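Local coordinates for FHA domain-containing protein DDL (Arabidopsis thaliana, PDB 3VPY), which probably binds phosphothreonine-containing partners, among them the microRNA-processing enzyme Dicer-like1, through its forkhead-associated (FHA) domain, at residues 4-9 with 64-69; 17-22 with 32-37; 97-102 with 113-118. All blocks are in the same frame, centred on the assembly; numbering follows the deposited sequence.

Interaction 1. Residues 4-9 with 64-69; sequences FNEPPE and VIQYRE
Gln-66 NE2 gives one proton to Glu-6 OE1 at 2.9 Å, almost straight at 174°. The other goes to the backbone oxygen of its own neighbour, Tyr-67 O, at 3.0 Å from NE2. Both acceptors lie in the amide plane, so the two bonds fix the rotation of the group. On the other branch, OE1 takes a proton from a water that also donates to Asn-5 O. Pro-7 and Gln-66 reach toward each other from the two segments, with Pro-7 CD 3.5 Å from Gln-66 CD. A bend at chi2 (71°) turns the amide after CG has left anti to the backbone N.

Glu-9 forms a second anchor. Its OE2 reaches Arg-68 NE at 2.8 Å through the anti lone pair, in a salt bridge at the guanidinium edge. The bond to NH2 is weak. The backbone of Glu-9 bonds to the strand as well: Glu-69 N donates to Glu-9 O at 2.8 Å. Here the N-terminal arm of the FHA domain, in no regular strand, runs roughly parallel to strand 63-73 of the mixed sheet. At its start, Val-64 CG2 sits 4.1 Å from Phe-4 CE1, over one ring face and toward the rim.

Further out, Ser-38 shares Glu-6 OE1. Tyr-86 makes a cation-pi contact with Arg-68, and Lys-81 forms a salt bridge with Glu-69. Tyr-108 packs on Pro-7 and Gln-66.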
loop_
_atom_site.group_PDB
_atom_site.type_symbol
_atom_site.label_atom_id
_atom_site.label_comp_id
_atom_site.label_asym_id
_atom_site.label_seq_id
_atom_site.Cartn_x
_atom_site.Cartn_y
_atom_site.Cartn_z
ATOM N N PHE A 4 -13.775 6.277 5.076
ATOM C CA PHE A 4 -13.702 4.953 4.484
ATOM C C PHE A 4 -14.104 3.909 5.510
ATOM O O PHE A 4 -13.991 4.135 6.715
ATOM C CB PHE A 4 -12.271 4.675 3.999
ATOM C CG PHE A 4 -11.283 4.553 5.116
ATOM C CD1 PHE A 4 -10.931 3.302 5.610
ATOM C CD2 PHE A 4 -10.733 5.695 5.707
ATOM C CE1 PHE A 4 -10.032 3.192 6.662
ATOM C CE2 PHE A 4 -9.837 5.589 6.772
ATOM C CZ PHE A 4 -9.480 4.335 7.236
ATOM N N ASN A 5 -14.577 2.774 5.005
ATOM C CA ASN A 5 -14.811 1.579 5.789
ATOM C C ASN A 5 -13.843 0.505 5.337
ATOM O O ASN A 5 -13.452 0.477 4.175
ATOM C CB ASN A 5 -16.232 1.079 5.554
ATOM C CG ASN A 5 -17.237 1.761 6.443
ATOM O OD1 ASN A 5 -17.176 1.650 7.676
ATOM N ND2 ASN A 5 -18.179 2.473 5.829
ATOM N N GLU A 6 -13.449 -0.368 6.252
ATOM C CA GLU A 6 -12.751 -1.591 5.870
ATOM C C GLU A 6 -13.759 -2.654 5.412
ATOM O O GLU A 6 -14.829 -2.815 6.019
ATOM C CB GLU A 6 -11.920 -2.137 7.023
ATOM C CG GLU A 6 -10.766 -1.286 7.423
ATOM C CD GLU A 6 -9.794 -2.054 8.266
ATOM O OE1 GLU A 6 -8.967 -2.814 7.709
ATOM O OE2 GLU A 6 -9.868 -1.903 9.500
ATOM N N PRO A 7 -13.430 -3.383 4.336
ATOM C CA PRO A 7 -14.374 -4.373 3.829
ATOM C C PRO A 7 -14.328 -5.673 4.652
ATOM O O PRO A 7 -13.389 -5.862 5.419
ATOM C CB PRO A 7 -13.881 -4.600 2.396
ATOM C CG PRO A 7 -12.421 -4.421 2.488
ATOM C CD PRO A 7 -12.193 -3.333 3.522
ATOM N N PRO A 8 -15.319 -6.580 4.472
ATOM C CA PRO A 8 -15.359 -7.841 5.236
ATOM C C PRO A 8 -14.054 -8.636 5.143
ATOM O O PRO A 8 -13.653 -9.293 6.105
ATOM C CB PRO A 8 -16.481 -8.629 4.559
ATOM C CG PRO A 8 -17.334 -7.621 3.881
ATOM C CD PRO A 8 -16.447 -6.459 3.527
ATOM N N GLU A 9 -13.394 -8.559 3.987
ATOM C CA GLU A 9 -12.220 -9.395 3.705
ATOM C C GLU A 9 -10.911 -8.790 4.220
ATOM O O GLU A 9 -9.823 -9.320 3.962
ATOM C CB GLU A 9 -12.140 -9.714 2.194
ATOM C CG GLU A 9 -11.766 -8.533 1.291
ATOM C CD GLU A 9 -12.954 -7.694 0.825
ATOM O OE1 GLU A 9 -14.087 -7.884 1.319
ATOM O OE2 GLU A 9 -12.743 -6.835 -0.047
ATOM N N VAL A 64 -6.318 5.375 1.239
ATOM C CA VAL A 64 -6.014 4.281 2.160
ATOM C C VAL A 64 -5.256 3.161 1.418
ATOM O O VAL A 64 -5.465 2.948 0.225
ATOM C CB VAL A 64 -7.312 3.745 2.859
ATOM C CG1 VAL A 64 -8.304 3.105 1.860
ATOM C CG2 VAL A 64 -6.976 2.775 3.956
ATOM N N ILE A 65 -4.341 2.503 2.109
ATOM C CA ILE A 65 -3.864 1.195 1.646
ATOM C C ILE A 65 -4.550 0.159 2.523
ATOM O O ILE A 65 -4.392 0.166 3.758
ATOM C CB ILE A 65 -2.323 1.061 1.669
ATOM C CG1 ILE A 65 -1.736 1.953 0.567
ATOM C CG2 ILE A 65 -1.913 -0.412 1.447
ATOM C CD1 ILE A 65 -0.207 2.059 0.511
ATOM N N GLN A 66 -5.357 -0.680 1.864
ATOM C CA GLN A 66 -6.224 -1.638 2.517
ATOM C C GLN A 66 -5.732 -3.026 2.176
ATOM O O GLN A 66 -5.614 -3.348 0.985
ATOM C CB GLN A 66 -7.651 -1.481 1.983
ATOM C CG GLN A 66 -8.605 -2.534 2.532
ATOM C CD GLN A 66 -8.904 -2.311 4.000
ATOM O OE1 GLN A 66 -9.421 -1.252 4.379
ATOM N NE2 GLN A 66 -8.575 -3.293 4.838
ATOM N N TYR A 67 -5.408 -3.817 3.198
ATOM C CA TYR A 67 -5.099 -5.239 3.009
ATOM C C TYR A 67 -6.383 -6.038 2.919
ATOM O O TYR A 67 -7.293 -5.810 3.695
ATOM C CB TYR A 67 -4.152 -5.759 4.122
ATOM C CG TYR A 67 -2.775 -5.193 3.930
ATOM C CD1 TYR A 67 -1.910 -5.746 2.996
ATOM C CD2 TYR A 67 -2.359 -4.060 4.626
ATOM C CE1 TYR A 67 -0.663 -5.193 2.746
ATOM C CE2 TYR A 67 -1.096 -3.502 4.393
ATOM C CZ TYR A 67 -0.255 -4.085 3.462
ATOM O OH TYR A 67 0.981 -3.522 3.213
ATOM N N ARG A 68 -6.447 -6.928 1.925
ATOM C CA ARG A 68 -7.614 -7.758 1.622
ATOM C C ARG A 68 -7.214 -9.214 1.395
ATOM O O ARG A 68 -6.256 -9.506 0.651
ATOM C CB ARG A 68 -8.323 -7.222 0.364
ATOM C CG ARG A 68 -8.906 -5.811 0.523
ATOM C CD ARG A 68 -9.295 -5.241 -0.840
ATOM N NE ARG A 68 -10.415 -5.995 -1.412
ATOM C CZ ARG A 68 -10.660 -6.136 -2.715
ATOM N NH1 ARG A 68 -9.854 -5.602 -3.620
ATOM N NH2 ARG A 68 -11.695 -6.861 -3.123
ATOM N N GLU A 69 -7.950 -10.123 2.036
ATOM C CA GLU A 69 -7.748 -11.552 1.830
ATOM C C GLU A 69 -8.482 -11.975 0.569
ATOM O O GLU A 69 -9.719 -11.823 0.470
ATOM C CB GLU A 69 -8.250 -12.340 3.047
ATOM C CG GLU A 69 -7.823 -13.793 3.077
ATOM C CD GLU A 69 -8.340 -14.505 4.325
ATOM O OE1 GLU A 69 -9.568 -14.696 4.446
ATOM O OE2 GLU A 69 -7.512 -14.865 5.181
HETATM O O HOH W 1 -10.897 0.331 2.762
#

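Interaction 2. Residues 17-22 with 32-37; sequences WRLYVF and LCLHRQ
Val-21 and Leu-32 meet at a slant, with Val-21 CG2 3.9 Å from Leu-32 CG. With CG1 of Val-21 anti to the backbone N (chi1 -173°), the other methyl, CG2, is the one that meets Leu-32. Leu-19 and Leu-32 leave the same face of the sheet as an antiparallel hydrogen-bonded pair. Their backbones exchange two bonds: Leu-19 N to Leu-32 O at 2.9 Å, and Leu-32 N to Leu-19 O at 2.8 Å. Leu-19 also reaches along to Leu-34, CD2 to CD1 at 4.4 Å.

Arg-18 and Cys-33 lie on the other face as a non-hydrogen-bonded pair. The Arg-18 chain bends at chi3 and leads away from the contact. The sulfur of Cys-33 accepts a bond from Arg-36 NH1 at 3.5 Å, lying in the guanidinium plane.

This is the open end of the beta hairpin formed by strands 18-23 and 26-33, far from its turn, at one margin of the FHA sandwich. Strand 124-129 flanks strand 18-23 in the same sheet. Leu-19 packs on Tyr-126 there, and Trp-17 and Leu-34 pack on Leu-128. Across the sandwich, Phe-42 and Tyr-40 of strand 39-43 meet Leu-19 and Leu-34.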
loop_
_atom_site.group_PDB
_atom_site.type_symbol
_atom_site.label_atom_id
_atom_site.label_comp_id
_atom_site.label_asym_id
_atom_site.label_seq_id
_atom_site.Cartn_x
_atom_site.Cartn_y
_atom_site.Cartn_z
ATOM N N TRP A 17 5.488 -6.047 4.245
ATOM C CA TRP A 17 5.459 -4.885 3.367
ATOM C C TRP A 17 5.929 -3.632 4.112
ATOM O O TRP A 17 5.551 -3.398 5.263
ATOM C CB TRP A 17 4.042 -4.642 2.884
ATOM C CG TRP A 17 3.510 -5.694 1.998
ATOM C CD1 TRP A 17 2.733 -6.757 2.365
ATOM C CD2 TRP A 17 3.715 -5.808 0.584
ATOM N NE1 TRP A 17 2.419 -7.521 1.251
ATOM C CE2 TRP A 17 3.000 -6.945 0.147
ATOM C CE3 TRP A 17 4.417 -5.039 -0.360
ATOM C CZ2 TRP A 17 2.984 -7.356 -1.195
ATOM C CZ3 TRP A 17 4.394 -5.444 -1.700
ATOM C CH2 TRP A 17 3.672 -6.592 -2.100
ATOM N N ARG A 18 6.758 -2.845 3.450
ATOM C CA ARG A 18 7.238 -1.577 4.000
ATOM C C ARG A 18 7.170 -0.524 2.921
ATOM O O ARG A 18 7.172 -0.847 1.746
ATOM C CB ARG A 18 8.667 -1.709 4.522
ATOM C CG ARG A 18 8.826 -2.700 5.688
ATOM C CD ARG A 18 10.123 -2.475 6.418
ATOM N NE ARG A 18 11.280 -2.977 5.681
ATOM C CZ ARG A 18 12.536 -2.888 6.129
ATOM N NH1 ARG A 18 12.787 -2.299 7.289
ATOM N NH2 ARG A 18 13.544 -3.371 5.416
ATOM N N LEU A 19 7.112 0.733 3.334
ATOM C CA LEU A 19 6.960 1.826 2.407
ATOM C C LEU A 19 8.157 2.758 2.573
ATOM O O LEU A 19 8.323 3.414 3.622
ATOM C CB LEU A 19 5.646 2.567 2.730
ATOM C CG LEU A 19 4.998 3.447 1.667
ATOM C CD1 LEU A 19 4.660 2.657 0.383
ATOM C CD2 LEU A 19 3.769 4.160 2.238
ATOM N N TYR A 20 9.022 2.772 1.562
ATOM C CA TYR A 20 10.184 3.653 1.533
ATOM C C TYR A 20 9.727 5.042 1.130
ATOM O O TYR A 20 8.886 5.192 0.246
ATOM C CB TYR A 20 11.232 3.097 0.566
ATOM C CG TYR A 20 11.914 1.871 1.138
ATOM C CD1 TYR A 20 13.164 1.979 1.736
ATOM C CD2 TYR A 20 11.279 0.626 1.154
ATOM C CE1 TYR A 20 13.778 0.895 2.297
ATOM C CE2 TYR A 20 11.890 -0.477 1.715
ATOM C CZ TYR A 20 13.159 -0.335 2.271
ATOM O OH TYR A 20 13.796 -1.403 2.850
ATOM N N VAL A 21 10.247 6.045 1.824
ATOM C CA VAL A 21 9.868 7.436 1.604
ATOM C C VAL A 21 10.993 8.237 0.946
ATOM O O VAL A 21 12.185 8.073 1.278
ATOM C CB VAL A 21 9.568 8.095 2.954
ATOM C CG1 VAL A 21 8.980 9.525 2.767
ATOM C CG2 VAL A 21 8.623 7.211 3.782
ATOM N N PHE A 22 10.598 9.137 0.049
ATOM C CA PHE A 22 11.534 10.066 -0.568
ATOM C C PHE A 22 11.040 11.470 -0.271
ATOM O O PHE A 22 9.828 11.738 -0.315
ATOM C CB PHE A 22 11.636 9.828 -2.071
ATOM C CG PHE A 22 12.154 8.468 -2.414
ATOM C CD1 PHE A 22 13.506 8.259 -2.618
ATOM C CD2 PHE A 22 11.291 7.375 -2.439
ATOM C CE1 PHE A 22 13.997 6.991 -2.916
ATOM C CE2 PHE A 22 11.776 6.102 -2.712
ATOM C CZ PHE A 22 13.131 5.916 -2.969
ATOM N N LEU A 32 8.662 2.983 6.375
ATOM C CA LEU A 32 7.560 2.887 7.294
ATOM C C LEU A 32 7.066 1.453 7.272
ATOM O O LEU A 32 6.941 0.825 6.211
ATOM C CB LEU A 32 6.451 3.857 6.884
ATOM C CG LEU A 32 6.826 5.326 6.661
ATOM C CD1 LEU A 32 5.623 6.075 6.094
ATOM C CD2 LEU A 32 7.298 5.933 7.970
ATOM N N CYS A 33 6.773 0.932 8.453
ATOM C CA CYS A 33 6.149 -0.367 8.553
ATOM C C CYS A 33 4.764 -0.276 7.893
ATOM O O CYS A 33 3.975 0.632 8.194
ATOM C CB CYS A 33 5.987 -0.755 10.023
ATOM S SG CYS A 33 5.154 -2.287 10.204
ATOM N N LEU A 34 4.477 -1.202 6.989
ATOM C CA LEU A 34 3.149 -1.273 6.376
ATOM C C LEU A 34 2.506 -2.648 6.526
ATOM O O LEU A 34 1.756 -3.101 5.650
ATOM C CB LEU A 34 3.222 -0.878 4.901
ATOM C CG LEU A 34 1.986 -0.140 4.362
ATOM C CD1 LEU A 34 1.862 1.287 4.929
ATOM C CD2 LEU A 34 2.048 -0.147 2.840
ATOM N N HIS A 35 2.780 -3.319 7.640
ATOM C CA HIS A 35 2.299 -4.691 7.788
ATOM C C HIS A 35 1.832 -5.025 9.205
ATOM O O HIS A 35 1.621 -6.196 9.529
ATOM C CB HIS A 35 3.327 -5.732 7.295
ATOM C CG HIS A 35 4.671 -5.636 7.959
ATOM N ND1 HIS A 35 4.991 -6.307 9.123
ATOM C CD2 HIS A 35 5.794 -4.971 7.593
ATOM C CE1 HIS A 35 6.240 -6.031 9.465
ATOM N NE2 HIS A 35 6.752 -5.231 8.548
ATOM N N ARG A 36 1.637 -4.007 10.038
ATOM C CA ARG A 36 1.130 -4.251 11.394
ATOM C C ARG A 36 -0.346 -3.877 11.622
ATOM O O ARG A 36 -0.851 -3.970 12.745
ATOM C CB ARG A 36 2.049 -3.618 12.447
ATOM C CG ARG A 36 3.338 -4.423 12.686
ATOM C CD ARG A 36 4.306 -3.703 13.627
ATOM N NE ARG A 36 5.351 -4.576 14.224
ATOM C CZ ARG A 36 6.533 -4.853 13.654
ATOM N NH1 ARG A 36 6.837 -4.350 12.465
ATOM N NH2 ARG A 36 7.433 -5.623 14.282
ATOM N N GLN A 37 -1.035 -3.439 10.572
ATOM C CA GLN A 37 -2.480 -3.325 10.649
ATOM C C GLN A 37 -3.087 -3.592 9.284
ATOM O O GLN A 37 -2.372 -3.672 8.297
ATOM C CB GLN A 37 -2.913 -1.958 11.171
ATOM C CG GLN A 37 -2.356 -0.806 10.433
ATOM C CD GLN A 37 -2.324 0.488 11.271
ATOM O OE1 GLN A 37 -1.635 0.586 12.290
ATOM N NE2 GLN A 37 -3.055 1.478 10.823
#

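Interaction 3. Residues 97-102 with 113-118; sequences YINESP and EKDTIK
Asn-99 and the backbone of Thr-116 grip each other at the end of a short antiparallel pairing in the FHA beta sandwich. Strand 96-98 lies beside strand 116-119 here. A type I' turn from Ile-98 to Ser-101 then leads into strand 101-102.

Asn-99 uses its backbone and both branches of its amide. Its N donates to Thr-116 O at 2.8 Å, in the carbonyl plane. Its OD1 accepts from Thr-116 N at 2.9 Å, nearly straight at 175°, with the donor tilted from the amide carbonyl plane. Its ND2 donates to Asp-115 OD1 at 3.0 Å. With CG anti to the carbonyl carbon (chi1 -57°), the amide swings toward Asp-115 and Thr-116. OD1 has a second donor, a water that also gives a proton to Lys-114 O. The same water accepts the proton of Thr-116 OG1, so one solvent molecule serves three groups.

The other oxygen of Asp-115, OD2, is bonded to the backbone N of Phe-112. The aspartate therefore joins the turn to the loop before strand 116-119.

Farther along, Tyr-97 and Lys-118 satisfy each other's backbone groups. Tyr-97 N lies 2.8 Å from Lys-118 O, and Lys-118 N lies 3.0 Å from Tyr-97 O. Ile-98 and Ile-117 form the intervening non-hydrogen-bonded pair. Their side chains both touch Ile-87 of strand 79-89. The turn closes through bonds in both directions between Ile-98 and Ser-101. Glu-100 N gives its proton to another water, which lies 3.2 Å from Thr-116 O and may donate to it.

Thr-116 O is also approached by an alpha carbon: Ile-98 CA lies 3.4 Å from it. The carboxylate of Asp-115 stands steeply to the Asn-99 amide, their planes 71° apart, and ND2 meets OD1 from above the carboxylate plane.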
loop_
_atom_site.group_PDB
_atom_site.type_symbol
_atom_site.label_atom_id
_atom_site.label_comp_id
_atom_site.label_asym_id
_atom_site.label_seq_id
_atom_site.Cartn_x
_atom_site.Cartn_y
_atom_site.Cartn_z
ATOM N N TYR A 97 -1.491 8.871 -7.369
ATOM C CA TYR A 97 -0.782 8.338 -8.555
ATOM C C TYR A 97 -0.031 7.063 -8.215
ATOM O O TYR A 97 0.658 7.001 -7.201
ATOM C CB TYR A 97 0.233 9.364 -9.069
ATOM C CG TYR A 97 -0.385 10.649 -9.525
ATOM C CD1 TYR A 97 -0.650 10.874 -10.869
ATOM C CD2 TYR A 97 -0.698 11.659 -8.613
ATOM C CE1 TYR A 97 -1.223 12.053 -11.305
ATOM C CE2 TYR A 97 -1.278 12.863 -9.043
ATOM C CZ TYR A 97 -1.530 13.054 -10.395
ATOM O OH TYR A 97 -2.079 14.239 -10.837
ATOM N N ILE A 98 -0.194 6.034 -9.053
ATOM C CA ILE A 98 0.604 4.823 -8.929
ATOM C C ILE A 98 1.442 4.777 -10.190
ATOM O O ILE A 98 0.907 4.801 -11.307
ATOM C CB ILE A 98 -0.254 3.542 -8.900
ATOM C CG1 ILE A 98 -1.298 3.560 -7.791
ATOM C CG2 ILE A 98 0.622 2.283 -8.761
ATOM C CD1 ILE A 98 -2.286 2.374 -7.975
ATOM N N ASN A 99 2.755 4.729 -10.027
ATOM C CA ASN A 99 3.641 4.719 -11.205
ATOM C C ASN A 99 3.305 5.835 -12.202
ATOM O O ASN A 99 3.195 5.613 -13.428
ATOM C CB ASN A 99 3.634 3.312 -11.843
ATOM C CG ASN A 99 4.056 2.234 -10.846
ATOM O OD1 ASN A 99 4.977 2.441 -10.064
ATOM N ND2 ASN A 99 3.356 1.119 -10.840
ATOM N N GLU A 100 3.133 7.038 -11.663
ATOM C CA GLU A 100 2.885 8.259 -12.428
ATOM C C GLU A 100 1.511 8.414 -13.093
ATOM O O GLU A 100 1.254 9.430 -13.746
ATOM C CB GLU A 100 4.024 8.497 -13.431
ATOM C CG GLU A 100 5.347 8.836 -12.737
ATOM C CD GLU A 100 5.384 10.278 -12.234
ATOM O OE1 GLU A 100 5.333 11.216 -13.068
ATOM O OE2 GLU A 100 5.476 10.483 -11.005
ATOM N N SER A 101 0.619 7.450 -12.896
ATOM C CA SER A 101 -0.712 7.512 -13.492
ATOM C C SER A 101 -1.780 7.583 -12.392
ATOM O O SER A 101 -1.731 6.778 -11.452
ATOM C CB SER A 101 -0.935 6.276 -14.378
ATOM O OG SER A 101 -2.259 6.251 -14.891
ATOM N N PRO A 102 -2.728 8.542 -12.495
ATOM C CA PRO A 102 -3.751 8.708 -11.456
ATOM C C PRO A 102 -4.727 7.533 -11.433
ATOM O O PRO A 102 -4.906 6.867 -12.459
ATOM C CB PRO A 102 -4.484 10.006 -11.859
ATOM C CG PRO A 102 -4.225 10.180 -13.304
ATOM C CD PRO A 102 -2.894 9.504 -13.602
ATOM N N GLU A 113 5.207 -4.981 -5.363
ATOM C CA GLU A 113 6.586 -4.585 -5.042
ATOM C C GLU A 113 7.116 -3.676 -6.151
ATOM O O GLU A 113 6.929 -3.959 -7.353
ATOM C CB GLU A 113 7.512 -5.801 -5.003
ATOM C CG GLU A 113 7.296 -6.790 -3.918
ATOM C CD GLU A 113 8.344 -7.901 -4.036
ATOM O OE1 GLU A 113 8.845 -8.133 -5.145
ATOM O OE2 GLU A 113 8.684 -8.514 -3.031
ATOM N N LYS A 114 7.791 -2.605 -5.725
ATOM C CA LYS A 114 8.441 -1.619 -6.587
ATOM C C LYS A 114 7.521 -0.542 -7.121
ATOM O O LYS A 114 7.984 0.398 -7.782
ATOM C CB LYS A 114 9.252 -2.265 -7.727
ATOM C CG LYS A 114 10.338 -3.200 -7.237
ATOM C CD LYS A 114 11.051 -3.856 -8.405
ATOM C CE LYS A 114 12.019 -4.911 -7.894
ATOM N NZ LYS A 114 12.919 -5.393 -8.973
ATOM N N ASP A 115 6.224 -0.621 -6.795
ATOM C CA ASP A 115 5.325 0.456 -7.175
ATOM C C ASP A 115 5.749 1.767 -6.527
ATOM O O ASP A 115 6.146 1.779 -5.358
ATOM C CB ASP A 115 3.892 0.175 -6.730
ATOM C CG ASP A 115 3.141 -0.743 -7.674
ATOM O OD1 ASP A 115 3.629 -1.004 -8.786
ATOM O OD2 ASP A 115 2.033 -1.172 -7.281
ATOM N N THR A 116 5.618 2.862 -7.271
ATOM C CA THR A 116 5.817 4.187 -6.692
ATOM C C THR A 116 4.473 4.862 -6.519
ATOM O O THR A 116 3.644 4.857 -7.417
ATOM C CB THR A 116 6.707 5.060 -7.574
ATOM O OG1 THR A 116 7.956 4.387 -7.770
ATOM C CG2 THR A 116 6.959 6.401 -6.900
ATOM N N ILE A 117 4.287 5.459 -5.364
ATOM C CA ILE A 117 3.037 6.112 -5.009
ATOM C C ILE A 117 3.299 7.576 -4.711
ATOM O O ILE A 117 4.273 7.914 -4.029
ATOM C CB ILE A 117 2.446 5.443 -3.768
ATOM C CG1 ILE A 117 2.232 3.952 -4.057
ATOM C CG2 ILE A 117 1.147 6.110 -3.366
ATOM C CD1 ILE A 117 1.926 3.130 -2.825
ATOM N N LYS A 118 2.410 8.432 -5.200
ATOM C CA LYS A 118 2.498 9.874 -4.922
ATOM C C LYS A 118 1.107 10.401 -4.663
ATOM O O LYS A 118 0.170 10.044 -5.392
ATOM C CB LYS A 118 3.092 10.614 -6.113
ATOM C CG LYS A 118 3.271 12.119 -5.904
ATOM C CD LYS A 118 3.598 12.775 -7.235
ATOM C CE LYS A 118 4.055 14.187 -7.078
ATOM N NZ LYS A 118 5.037 14.523 -8.172
HETATM O O HOH W 2 7.702 2.364 -9.887
HETATM O O HOH W 3 3.493 7.701 -8.920
#

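From the N terminus, residues 4-9 open interaction 1, which closes only at strand 63-73. Interaction 2 lies within that long loop, joining 17-22 to 32-37 as a local hairpin. Interaction 3 follows in series after interaction 1 and closes the short excursion between 97-102 and 113-118. None of the three loops cross. Interaction 1 fastens the N-terminal arm to the mixed sheet. Interactions 2 and 3 belong to the antiparallel sheet, with centres about 15 Å apart. Ile-65 CD1 of the mixed sheet packs on Ile-117 CD1 of the antiparallel sheet and on Leu-34 CD2 in the loop after the hairpin. Tyr-67 OH probably bonds to Leu-34 O, and Trp-17 packs against Glu-113.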